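Local coordinates for protein coenzyme A transferase (Yersinia pestis, PDB 3QLI) that binds coenzyme A and probably transfers it between carboxylic acids, as CoA transferases of its family do, at residues 40-45 with 139-145; 73-77 with 102-106; 160-164 with 293-297; 223-228 with 413-418; 235-241 with 330-336. One frame throughout, in Å; residues are numbered along the deposited sequence.

Contact 1 (40-45 with 139-145); sequences SHLSMG and IGIDTFM
His41 grips the 139-145 segment with both its backbone and its ring. Its amide N donates to Asp142 OD2 at 2.8 Å, using the anti lone pair of that oxygen. Asp142 OD1 is salt-bridged to Arg174, so both carboxylate oxygens are satisfied and the arginine would be expected to favour the charged form. His41 O accepts twice, from Asp142 N at 2.8 Å and from Thr143 N at 3.2 Å, which anchors the start of strand 143-148. The ring donates as well: with CG beside the backbone N (chi1 -63°), ND1 reaches Gly140 O at 2.8 Å exactly in the ring plane, and makes a weak bond to Ile139 O. Glycine suits position 140, where the chain leaves its helix with positive phi. Beyond this point a regular parallel ladder takes over: Ser43 N binds Thr143 O at 3.0 Å, Met145 N binds Ser43 O at 3.1 Å, and Gly45 N finishes on Met145 O. Small Ser43 lets the Phe144 ring lie against its backbone, and its OG is satisfied by Tyr73 O. On the other face Leu42 CD1 packs on Thr143 CG2, 3.8 Å away. Strand 41-44 thus lies inside the parallel sheet between strands 70-74 and 143-148; Leu42, Met44 and Met145 face helix 52-63, while Ile141 and Phe144 face helix 166-172.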
# COMPACT_ATOMS: atom_id res chain seq x y z
N SER A 40 -15.56 28.59 2.50
CA SER A 40 -15.56 27.72 1.33
C SER A 40 -14.22 26.97 1.18
O SER A 40 -13.31 27.15 1.99
CB SER A 40 -15.89 28.49 0.04
OG SER A 40 -14.86 29.42 -0.30
N HIS A 41 -14.13 26.13 0.15
CA HIS A 41 -12.94 25.31 -0.08
C HIS A 41 -12.27 25.75 -1.38
O HIS A 41 -12.89 25.74 -2.44
CB HIS A 41 -13.29 23.82 -0.21
CG HIS A 41 -13.89 23.21 1.02
ND1 HIS A 41 -14.48 21.96 1.02
CD2 HIS A 41 -13.98 23.66 2.30
CE1 HIS A 41 -14.90 21.67 2.24
NE2 HIS A 41 -14.62 22.69 3.03
N LEU A 42 -11.00 26.12 -1.29
CA LEU A 42 -10.23 26.48 -2.47
C LEU A 42 -9.07 25.51 -2.66
O LEU A 42 -8.50 25.01 -1.70
CB LEU A 42 -9.70 27.90 -2.33
CG LEU A 42 -8.89 28.43 -3.53
CD1 LEU A 42 -9.35 29.80 -3.95
CD2 LEU A 42 -7.42 28.45 -3.19
N SER A 43 -8.73 25.24 -3.92
CA SER A 43 -7.52 24.47 -4.21
C SER A 43 -6.79 25.17 -5.35
O SER A 43 -7.33 26.08 -5.98
CB SER A 43 -7.86 23.02 -4.57
OG SER A 43 -6.69 22.22 -4.74
N MET A 44 -5.56 24.75 -5.60
CA MET A 44 -4.75 25.38 -6.63
C MET A 44 -3.80 24.33 -7.20
O MET A 44 -3.67 23.24 -6.65
CB MET A 44 -3.93 26.52 -6.03
CG MET A 44 -3.09 26.08 -4.83
SD MET A 44 -2.20 27.47 -4.09
CE MET A 44 -1.55 26.71 -2.60
N GLY A 45 -3.13 24.69 -8.29
CA GLY A 45 -2.17 23.80 -8.91
C GLY A 45 -0.96 23.57 -8.04
O GLY A 45 -0.76 24.24 -7.02
N ILE A 139 -14.05 15.92 -0.21
CA ILE A 139 -13.82 17.27 0.30
C ILE A 139 -14.70 18.29 -0.41
O ILE A 139 -15.46 19.02 0.24
CB ILE A 139 -12.34 17.65 0.15
CG1 ILE A 139 -11.48 16.74 1.04
CG2 ILE A 139 -12.14 19.13 0.46
CD1 ILE A 139 -9.98 16.77 0.70
N GLY A 140 -14.60 18.33 -1.73
CA GLY A 140 -15.40 19.25 -2.51
C GLY A 140 -14.67 20.58 -2.64
O GLY A 140 -14.24 21.15 -1.64
N ILE A 141 -14.53 21.06 -3.86
CA ILE A 141 -13.79 22.30 -4.10
C ILE A 141 -14.70 23.34 -4.73
O ILE A 141 -15.32 23.11 -5.77
CB ILE A 141 -12.56 22.06 -5.00
CG1 ILE A 141 -11.58 21.09 -4.32
CG2 ILE A 141 -11.88 23.40 -5.39
CD1 ILE A 141 -11.04 21.56 -2.96
N ASP A 142 -14.81 24.49 -4.08
CA ASP A 142 -15.66 25.56 -4.59
C ASP A 142 -14.95 26.41 -5.65
O ASP A 142 -15.55 26.81 -6.65
CB ASP A 142 -16.18 26.41 -3.43
CG ASP A 142 -16.93 25.56 -2.41
OD1 ASP A 142 -18.06 25.16 -2.73
OD2 ASP A 142 -16.39 25.28 -1.31
N THR A 143 -13.67 26.68 -5.42
CA THR A 143 -12.87 27.48 -6.36
C THR A 143 -11.54 26.81 -6.59
O THR A 143 -10.86 26.39 -5.64
CB THR A 143 -12.59 28.90 -5.81
OG1 THR A 143 -13.83 29.57 -5.52
CG2 THR A 143 -11.83 29.72 -6.87
N PHE A 144 -11.16 26.70 -7.87
CA PHE A 144 -9.85 26.20 -8.24
C PHE A 144 -9.11 27.26 -9.07
O PHE A 144 -9.70 27.88 -9.96
CB PHE A 144 -9.97 24.90 -9.04
CG PHE A 144 -8.66 24.19 -9.24
CD1 PHE A 144 -7.99 23.64 -8.15
CD2 PHE A 144 -8.08 24.10 -10.50
CE1 PHE A 144 -6.77 23.01 -8.31
CE2 PHE A 144 -6.85 23.46 -10.67
CZ PHE A 144 -6.20 22.92 -9.58
N MET A 145 -7.83 27.49 -8.74
CA MET A 145 -7.01 28.48 -9.45
C MET A 145 -5.72 27.82 -9.94
O MET A 145 -5.08 27.08 -9.19
CB MET A 145 -6.70 29.69 -8.53
CG MET A 145 -7.94 30.17 -7.75
SD MET A 145 -7.84 31.88 -7.15
CE MET A 145 -6.46 31.70 -6.02
O HOH W 1 -14.87 29.50 -3.29

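Contact 2 (73-77 with 102-106); sequences YYFET and TAVER
Glu105 reaches out from the first turn of helix 103-114 to meet Tyr74 and Thr77. From CB its chain starts beside the backbone N and then bends (chi2 78°), which folds the carboxylate back toward the helix start. CG passes 3.6 Å from Tyr74 OH. At the tip OE2 is held by two hydroxyls: Tyr74 OH donates at 2.5 Å from the anti side, and Thr77 OG1 donates, also at 2.5 Å, from the syn side. The tyrosine offers its ring edge, with OE2 near the ring plane, and its hydroxyl is further bonded to Ser98 OG. OE1 turns to its own segment, accepting from Thr102 N at 2.8 Å and, through its syn lone pair, from Thr102 OG1. Four donors thus fix the carboxylate's rotation and probably favour its ionised form. Glutamate suits the place because its length lets one group serve both segments; threonine at 77 adds a methyl, CG2, that touches Val104 CB at 4.2 Å. Thr102, the N-cap, accepts weakly from Val104 N with OG1; together with the return bond from Thr102 N to Glu105 OE1 this forms a capping box. The arrangement belongs to a coenzyme A site: Glu76, Ala103 and Arg106, within these same segments, are residues that bind coenzyme A.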
# COMPACT_ATOMS: atom_id res chain seq x y z
N TYR A 73 -6.88 23.59 0.20
CA TYR A 73 -6.42 22.21 0.09
C TYR A 73 -5.43 22.12 -1.08
O TYR A 73 -5.76 22.49 -2.21
CB TYR A 73 -7.60 21.28 -0.19
CG TYR A 73 -8.57 21.10 0.97
CD1 TYR A 73 -8.48 19.99 1.80
CD2 TYR A 73 -9.60 22.02 1.21
CE1 TYR A 73 -9.39 19.79 2.85
CE2 TYR A 73 -10.50 21.84 2.26
CZ TYR A 73 -10.39 20.73 3.08
OH TYR A 73 -11.29 20.54 4.13
N TYR A 74 -4.22 21.61 -0.84
CA TYR A 74 -3.19 21.70 -1.87
C TYR A 74 -2.00 20.77 -1.60
O TYR A 74 -1.83 20.30 -0.47
CB TYR A 74 -2.68 23.15 -1.95
CG TYR A 74 -1.94 23.55 -0.69
CD1 TYR A 74 -0.55 23.55 -0.65
CD2 TYR A 74 -2.63 23.90 0.46
CE1 TYR A 74 0.12 23.89 0.51
CE2 TYR A 74 -1.96 24.24 1.64
CZ TYR A 74 -0.59 24.22 1.66
OH TYR A 74 0.09 24.55 2.82
N PHE A 75 -1.18 20.57 -2.64
CA PHE A 75 0.02 19.74 -2.60
C PHE A 75 1.21 20.50 -3.20
O PHE A 75 1.02 21.41 -4.00
CB PHE A 75 -0.17 18.51 -3.50
CG PHE A 75 -1.06 17.44 -2.92
CD1 PHE A 75 -0.52 16.37 -2.23
CD2 PHE A 75 -2.43 17.48 -3.12
CE1 PHE A 75 -1.33 15.38 -1.73
CE2 PHE A 75 -3.24 16.49 -2.62
CZ PHE A 75 -2.69 15.43 -1.92
N GLU A 76 2.42 20.11 -2.83
CA GLU A 76 3.64 20.71 -3.39
C GLU A 76 3.78 22.24 -3.36
O GLU A 76 3.81 22.89 -4.40
CB GLU A 76 3.89 20.19 -4.81
CG GLU A 76 5.36 20.15 -5.20
CD GLU A 76 6.20 19.33 -4.24
OE1 GLU A 76 5.68 18.35 -3.67
OE2 GLU A 76 7.39 19.66 -4.06
N THR A 77 3.84 22.80 -2.15
CA THR A 77 3.96 24.24 -1.96
C THR A 77 5.22 24.88 -2.55
O THR A 77 6.29 24.27 -2.58
CB THR A 77 3.94 24.59 -0.46
OG1 THR A 77 3.16 23.63 0.26
CG2 THR A 77 3.36 25.98 -0.24
N THR A 102 5.73 20.46 3.47
CA THR A 102 7.04 20.81 2.93
C THR A 102 7.75 21.84 3.81
O THR A 102 7.28 22.17 4.89
CB THR A 102 6.95 21.40 1.48
OG1 THR A 102 6.53 22.77 1.54
CG2 THR A 102 5.98 20.60 0.61
N ALA A 103 8.89 22.34 3.34
CA ALA A 103 9.66 23.33 4.09
C ALA A 103 8.78 24.50 4.55
O ALA A 103 8.89 24.96 5.69
CB ALA A 103 10.84 23.85 3.25
N VAL A 104 7.90 24.97 3.67
CA VAL A 104 7.02 26.08 4.02
C VAL A 104 6.12 25.77 5.23
O VAL A 104 6.00 26.58 6.15
CB VAL A 104 6.14 26.51 2.81
CG1 VAL A 104 5.11 27.55 3.23
CG2 VAL A 104 7.02 27.01 1.67
N GLU A 105 5.50 24.59 5.23
CA GLU A 105 4.63 24.19 6.34
C GLU A 105 5.43 23.86 7.61
O GLU A 105 4.98 24.12 8.72
CB GLU A 105 3.76 22.99 5.95
CG GLU A 105 2.69 23.30 4.93
CD GLU A 105 3.24 23.40 3.51
OE1 GLU A 105 4.32 22.83 3.23
OE2 GLU A 105 2.58 24.05 2.68
N ARG A 106 6.60 23.24 7.44
CA ARG A 106 7.46 23.00 8.59
C ARG A 106 7.76 24.31 9.34
O ARG A 106 7.66 24.37 10.57
CB ARG A 106 8.76 22.31 8.17
CG ARG A 106 8.56 20.85 7.80
CD ARG A 106 9.89 20.07 7.80
NE ARG A 106 10.80 20.54 6.76
CZ ARG A 106 10.83 20.07 5.52
NH1 ARG A 106 10.00 19.12 5.12
NH2 ARG A 106 11.71 20.56 4.66

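Contact 3 (160-164 with 293-297); sequences GVGND and FTFAM
Thr294 O is gripped by two successive amides of the 160-164 loop: Asn163 N donates at 3.0 Å, nearly along the C=O direction, and Asp164 N adds a bent, weak bond at 2.8 Å. Together with the bond from Ala296 N to Val161 O, 2.9 Å long, this makes a single beta bridge between Gly162 and Phe295. It fastens the loop that precedes helix 166-172, in the N-terminal family domain, to short strand 295-296, which pairs with strand 265-266. Val161 O also receives the CA-H of Phe295, the two heavy atoms lying 3.2 Å apart, and the Phe293 ring turns its edge to this oxygen. Val161 CB packs on Ala296 CB, a small residue that leaves room for the close backbones.

The polar side chains find their main partners in neighbouring parts of the fold. Asn163 has its amide held by Ser167, Ser314 and Glu190, which suits a residue with both a donor and an acceptor. Thr294 OG1 bonds to Arg315 O and accepts only weakly from Asp164 N. Asp164 caps a backbone N just beyond the segment, in the turn leading toward helix 166-172, and bonds to Ser166 through OD2. Glycine fits position 162, because a CB there would be crowded by Asp164 OD1, and position 160, where phi is positive. Phe295 sits beside Glu264, the residue that binds coenzyme A covalently. Phe295 CB lies 3.8 Å from Asp164 OD1, with ring and carboxylate planes 88° apart.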
# COMPACT_ATOMS: atom_id res chain seq x y z
N GLY A 160 -0.15 23.03 -18.70
CA GLY A 160 1.30 23.14 -18.76
C GLY A 160 2.04 22.16 -17.86
O GLY A 160 1.99 20.95 -18.08
N VAL A 161 2.75 22.70 -16.87
CA VAL A 161 3.55 21.90 -15.94
C VAL A 161 2.73 20.97 -15.06
O VAL A 161 3.23 19.98 -14.54
CB VAL A 161 4.45 22.78 -15.05
CG1 VAL A 161 5.58 23.38 -15.87
CG2 VAL A 161 3.64 23.87 -14.38
N GLY A 162 1.46 21.32 -14.86
CA GLY A 162 0.62 20.51 -14.01
C GLY A 162 -0.56 19.78 -14.61
O GLY A 162 -1.32 20.31 -15.41
N ASN A 163 -0.69 18.52 -14.22
CA ASN A 163 -1.82 17.68 -14.58
C ASN A 163 -2.30 17.21 -13.22
O ASN A 163 -3.24 17.77 -12.67
CB ASN A 163 -1.41 16.51 -15.47
CG ASN A 163 -2.59 15.88 -16.18
OD1 ASN A 163 -3.56 15.46 -15.54
ND2 ASN A 163 -2.53 15.80 -17.50
N ASP A 164 -1.65 16.18 -12.69
CA ASP A 164 -1.93 15.74 -11.33
C ASP A 164 -3.43 15.62 -11.09
O ASP A 164 -4.15 14.95 -11.83
CB ASP A 164 -1.26 16.65 -10.29
CG ASP A 164 -1.46 18.13 -10.59
OD1 ASP A 164 -0.69 18.68 -11.40
OD2 ASP A 164 -2.37 18.73 -10.01
N PHE A 293 4.15 11.87 -17.50
CA PHE A 293 4.41 12.45 -16.18
C PHE A 293 3.12 13.08 -15.66
O PHE A 293 2.19 13.31 -16.43
CB PHE A 293 5.52 13.52 -16.25
CG PHE A 293 5.09 14.80 -16.95
CD1 PHE A 293 4.78 15.94 -16.22
CD2 PHE A 293 4.98 14.84 -18.34
CE1 PHE A 293 4.38 17.11 -16.85
CE2 PHE A 293 4.58 16.01 -18.99
CZ PHE A 293 4.28 17.15 -18.25
N THR A 294 3.05 13.37 -14.36
CA THR A 294 1.84 13.99 -13.82
C THR A 294 2.04 15.45 -13.38
O THR A 294 1.09 16.24 -13.42
CB THR A 294 1.17 13.15 -12.71
OG1 THR A 294 -0.23 13.43 -12.69
CG2 THR A 294 1.77 13.41 -11.33
N PHE A 295 3.25 15.82 -12.97
CA PHE A 295 3.60 17.24 -12.87
C PHE A 295 5.12 17.42 -13.06
O PHE A 295 5.89 16.45 -12.94
CB PHE A 295 3.05 17.88 -11.57
CG PHE A 295 3.87 17.59 -10.33
CD1 PHE A 295 4.72 18.56 -9.81
CD2 PHE A 295 3.77 16.37 -9.68
CE1 PHE A 295 5.48 18.31 -8.67
CE2 PHE A 295 4.51 16.11 -8.53
CZ PHE A 295 5.36 17.08 -8.02
N ALA A 296 5.53 18.64 -13.39
CA ALA A 296 6.93 18.90 -13.73
C ALA A 296 7.53 19.99 -12.84
O ALA A 296 6.86 20.97 -12.53
CB ALA A 296 7.04 19.32 -15.18
N MET A 297 8.79 19.81 -12.46
CA MET A 297 9.53 20.81 -11.69
C MET A 297 10.92 20.89 -12.27
O MET A 297 11.47 19.88 -12.66
CB MET A 297 9.63 20.40 -10.21
CG MET A 297 8.27 20.36 -9.48
SD MET A 297 8.46 20.20 -7.68
CE MET A 297 8.98 18.52 -7.50

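Contact 4 (223-228 with 413-418); sequences SISHII and VTEFGA
Ile224 and Ile227, one turn apart on helix 220-230, press against Val413 and the turn that follows it. This is the tight part. Val413 CG1, anti to the backbone N (chi1 169°), stands 4.0 Å from Ile224 CG2 and equally far from Ile227 CG2; both isoleucine side chains run alongside the valine, pointing the opposite way to it. Ile224 CG1 touches the turn's backbone, 3.4 Å from Glu415 N, while Ile227 CD1 reaches 3.3 Å from Thr414 O. Branched residues suit this face, since one methyl can meet the valine while the other arm reaches the turn. The turn is type I, joining strands 411-414 and 417-420 into a beta hairpin, and Thr414 OG1, also hydrogen-bonded to Leu436 O, accepts from Phe416 N in an ST turn. Glycine fits at 417, where a CB would jam against the preceding carbonyl.

Toward solvent the contact thins out. There Ala418 offers a single methyl, CB, to Ile227 CG2 at 3.8 Å and buries little surface, and partly exposed Ser223 donates from OG to Glu415 O at 2.8 Å, arriving from the side of the C=O, tilted 25° from its plane. The Glu415 carboxylate heads away, bound through OE2 to Ser384. The helix is thus held on the hairpin chiefly by apolar fit, with one hydroxyl bond at the margin, and at a polar cost: Glu415 N is buried without a partner.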
# COMPACT_ATOMS: atom_id res chain seq x y z
N SER A 223 29.29 7.35 -6.29
CA SER A 223 29.18 5.90 -6.17
C SER A 223 27.73 5.46 -6.29
O SER A 223 27.42 4.48 -6.96
CB SER A 223 29.71 5.43 -4.82
OG SER A 223 29.28 4.10 -4.57
N ILE A 224 26.84 6.19 -5.63
CA ILE A 224 25.42 5.86 -5.69
C ILE A 224 24.88 5.90 -7.13
O ILE A 224 24.17 5.00 -7.54
CB ILE A 224 24.61 6.76 -4.77
CG1 ILE A 224 25.00 6.48 -3.31
CG2 ILE A 224 23.09 6.54 -5.01
CD1 ILE A 224 24.32 7.40 -2.28
N SER A 225 25.22 6.93 -7.90
CA SER A 225 24.69 7.02 -9.25
C SER A 225 25.16 5.85 -10.12
O SER A 225 24.44 5.40 -11.00
CB SER A 225 25.02 8.37 -9.91
OG SER A 225 26.42 8.52 -10.04
N HIS A 226 26.38 5.36 -9.87
CA HIS A 226 26.86 4.21 -10.63
C HIS A 226 26.24 2.88 -10.22
O HIS A 226 25.97 2.03 -11.07
CB HIS A 226 28.39 4.14 -10.64
CG HIS A 226 29.00 5.17 -11.53
ND1 HIS A 226 29.38 6.42 -11.08
CD2 HIS A 226 29.25 5.17 -12.86
CE1 HIS A 226 29.86 7.13 -12.09
NE2 HIS A 226 29.79 6.39 -13.18
N ILE A 227 25.99 2.69 -8.93
CA ILE A 227 25.35 1.46 -8.49
C ILE A 227 23.92 1.42 -9.06
O ILE A 227 23.45 0.40 -9.56
CB ILE A 227 25.30 1.38 -6.97
CG1 ILE A 227 26.72 1.33 -6.40
CG2 ILE A 227 24.49 0.16 -6.51
CD1 ILE A 227 26.78 1.78 -4.94
N ILE A 228 23.23 2.54 -8.97
CA ILE A 228 21.88 2.63 -9.51
C ILE A 228 21.89 2.39 -11.01
O ILE A 228 21.12 1.58 -11.52
CB ILE A 228 21.25 4.01 -9.22
CG1 ILE A 228 21.02 4.15 -7.71
CG2 ILE A 228 19.94 4.19 -10.01
CD1 ILE A 228 20.45 5.49 -7.30
N VAL A 413 19.95 1.22 -1.66
CA VAL A 413 21.29 1.56 -2.14
C VAL A 413 21.89 2.66 -1.30
O VAL A 413 21.22 3.64 -0.98
CB VAL A 413 21.26 2.05 -3.60
CG1 VAL A 413 22.62 2.66 -4.00
CG2 VAL A 413 20.85 0.90 -4.54
N THR A 414 23.16 2.50 -0.93
CA THR A 414 23.96 3.58 -0.36
C THR A 414 25.27 3.62 -1.16
O THR A 414 25.42 2.87 -2.12
CB THR A 414 24.30 3.36 1.15
OG1 THR A 414 25.26 2.30 1.28
CG2 THR A 414 23.05 3.04 2.00
N GLU A 415 26.20 4.48 -0.77
CA GLU A 415 27.48 4.54 -1.46
C GLU A 415 28.28 3.23 -1.31
O GLU A 415 29.26 2.99 -2.04
CB GLU A 415 28.30 5.76 -1.02
CG GLU A 415 28.88 5.71 0.40
CD GLU A 415 27.95 6.30 1.46
OE1 GLU A 415 26.72 6.32 1.26
OE2 GLU A 415 28.46 6.75 2.51
N PHE A 416 27.85 2.36 -0.40
CA PHE A 416 28.54 1.07 -0.20
C PHE A 416 27.92 -0.15 -0.91
O PHE A 416 28.40 -1.27 -0.77
CB PHE A 416 28.72 0.79 1.29
CG PHE A 416 29.53 1.85 1.98
CD1 PHE A 416 30.88 2.01 1.69
CD2 PHE A 416 28.94 2.70 2.89
CE1 PHE A 416 31.63 3.00 2.32
CE2 PHE A 416 29.68 3.69 3.53
CZ PHE A 416 31.02 3.84 3.24
N GLY A 417 26.87 0.07 -1.70
CA GLY A 417 26.36 -1.02 -2.52
C GLY A 417 24.85 -1.10 -2.51
O GLY A 417 24.20 -0.12 -2.18
N ALA A 418 24.31 -2.27 -2.84
CA ALA A 418 22.87 -2.44 -3.00
C ALA A 418 22.41 -3.75 -2.37
O ALA A 418 23.16 -4.73 -2.35
CB ALA A 418 22.51 -2.43 -4.48

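Contact 5 (235-241 with 330-336); sequences GACLQMG and DNVVSIN
Gln239 lays its amide across the neighbouring strand, where Ser334 and Asn336 take its two ends. CG runs anti to the backbone N (chi1 171°), and a sharp bend beyond it (chi2 -96°) turns OE1 toward Ser334 OG, which donates at 2.6 Å almost straight onto the oxygen. NE2 points to Asn336 OD1 at 3.0 Å in a nearly linear bond, with the acceptor in the plane of the glutamine amide. The Gln239 and Asn336 side chains meet at about a right angle, their amide planes 40° apart. Glutamine suits this place because it can accept at one end and donate at the other, fixing its rotation. Cys237 and Val332 occupy the same face farther back.

Strands 237-240 and 332-337 are adjacent parallel strands in the mixed sheet of the second alpha/beta half, consistent with a Rossmann-like domain, joined by bonds such as Gln239 N to Val333 O at 3.0 Å and Ile335 N to Gln239 O, also at 3.0 Å. On the opposite face Met240 and Ile335 lie side by side and point the same way, Met240 CE 3.7 Å from Ile335 CD1, beneath helix 244-252. Leu238 CD2 leans on Val333 CB, and Ala236 CB meets Val333 CG2 at 3.9 Å. At the far end, where the backbones part, one water accepts from Gly241 N at 2.8 Å and donates to Ile335 O; at the start of the strands another water links Gly235 O with Asn331 ND2.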
# COMPACT_ATOMS: atom_id res chain seq x y z
N GLY A 235 16.16 -0.29 -22.38
CA GLY A 235 14.73 -0.52 -22.47
C GLY A 235 14.01 -0.27 -21.15
O GLY A 235 12.80 -0.43 -21.08
N ALA A 236 14.76 0.11 -20.11
CA ALA A 236 14.14 0.43 -18.81
C ALA A 236 13.12 1.57 -18.93
O ALA A 236 13.29 2.49 -19.72
CB ALA A 236 15.21 0.78 -17.79
N CYS A 237 12.05 1.49 -18.14
CA CYS A 237 11.04 2.53 -18.13
C CYS A 237 11.15 3.27 -16.80
O CYS A 237 10.77 2.75 -15.75
CB CYS A 237 9.66 1.90 -18.29
SG CYS A 237 8.31 3.08 -18.44
N LEU A 238 11.65 4.50 -16.86
CA LEU A 238 12.12 5.23 -15.68
C LEU A 238 11.06 6.05 -14.95
O LEU A 238 10.23 6.72 -15.57
CB LEU A 238 13.23 6.19 -16.08
CG LEU A 238 14.48 5.61 -16.75
CD1 LEU A 238 15.40 6.75 -17.14
CD2 LEU A 238 15.16 4.65 -15.79
N GLN A 239 11.11 5.99 -13.62
CA GLN A 239 10.52 7.03 -12.78
C GLN A 239 11.63 7.53 -11.86
O GLN A 239 12.39 6.72 -11.33
CB GLN A 239 9.36 6.50 -11.94
CG GLN A 239 8.88 7.52 -10.88
CD GLN A 239 9.51 7.27 -9.51
OE1 GLN A 239 9.91 6.15 -9.19
NE2 GLN A 239 9.58 8.33 -8.69
N MET A 240 11.74 8.85 -11.69
CA MET A 240 12.62 9.35 -10.64
C MET A 240 12.19 10.70 -10.09
O MET A 240 11.38 11.39 -10.70
CB MET A 240 14.08 9.38 -11.09
CG MET A 240 14.38 10.27 -12.27
SD MET A 240 16.13 10.05 -12.72
CE MET A 240 16.12 8.41 -13.44
N GLY A 241 12.75 11.06 -8.94
CA GLY A 241 12.46 12.33 -8.30
C GLY A 241 13.34 13.46 -8.82
O GLY A 241 13.92 13.38 -9.91
N ASP A 330 7.09 -3.02 -19.03
CA ASP A 330 8.15 -3.93 -18.63
C ASP A 330 9.38 -3.16 -18.20
O ASP A 330 9.62 -2.04 -18.67
CB ASP A 330 8.54 -4.84 -19.79
CG ASP A 330 7.49 -5.90 -20.11
OD1 ASP A 330 6.41 -5.91 -19.47
OD2 ASP A 330 7.74 -6.71 -21.01
N ASN A 331 10.18 -3.77 -17.31
CA ASN A 331 11.47 -3.23 -16.95
C ASN A 331 11.37 -1.84 -16.34
O ASN A 331 12.24 -1.00 -16.56
CB ASN A 331 12.41 -3.21 -18.17
CG ASN A 331 12.65 -4.61 -18.74
OD1 ASN A 331 13.06 -5.53 -18.03
ND2 ASN A 331 12.36 -4.77 -20.02
N VAL A 332 10.31 -1.59 -15.58
CA VAL A 332 10.23 -0.35 -14.83
C VAL A 332 11.41 -0.26 -13.88
O VAL A 332 11.78 -1.25 -13.23
CB VAL A 332 8.92 -0.26 -14.02
CG1 VAL A 332 8.95 0.94 -13.07
CG2 VAL A 332 7.72 -0.17 -14.98
N VAL A 333 12.04 0.91 -13.83
CA VAL A 333 12.99 1.18 -12.75
C VAL A 333 12.53 2.44 -12.04
O VAL A 333 12.47 3.50 -12.64
CB VAL A 333 14.43 1.36 -13.25
CG1 VAL A 333 15.33 1.68 -12.06
CG2 VAL A 333 14.91 0.09 -13.96
N SER A 334 12.18 2.28 -10.76
CA SER A 334 11.78 3.39 -9.91
C SER A 334 12.95 3.77 -9.03
O SER A 334 13.49 2.93 -8.31
CB SER A 334 10.60 2.97 -9.03
OG SER A 334 10.44 3.89 -7.95
N ILE A 335 13.35 5.04 -9.09
CA ILE A 335 14.47 5.52 -8.29
C ILE A 335 14.00 6.64 -7.38
O ILE A 335 13.69 7.74 -7.84
CB ILE A 335 15.62 6.03 -9.19
CG1 ILE A 335 16.12 4.90 -10.09
CG2 ILE A 335 16.76 6.63 -8.35
CD1 ILE A 335 16.82 5.37 -11.37
N ASN A 336 13.92 6.34 -6.09
CA ASN A 336 13.46 7.28 -5.08
C ASN A 336 14.52 7.47 -4.00
O ASN A 336 15.34 6.59 -3.78
CB ASN A 336 12.19 6.77 -4.43
CG ASN A 336 11.00 6.86 -5.36
OD1 ASN A 336 10.72 7.92 -5.90
ND2 ASN A 336 10.31 5.74 -5.56
O HOH W 2 11.60 -2.80 -21.69
O HOH W 3 14.90 10.21 -7.45

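How the contacts relate
From the N terminus, contact 1 closes the first long loop, bringing strand 143-148 beside strand 41-44. Contact 2, nested inside that loop, ties the end of strand 70-74 of the same sheet to the start of helix 103-114, touching contact 1 directly. Contact 3 opens only after contact 1 has closed, and its second segment returns from well along the chain, crossing both contact 4 and contact 5. It thereby ties the N-terminal half to the region beyond residue 223, and its Phe295 and Met297 touch Glu76 of contact 2. Contact 5 is nested within contact 4; both serve the second sheet, and Ile228 of helix 220-230 packs on Ile335.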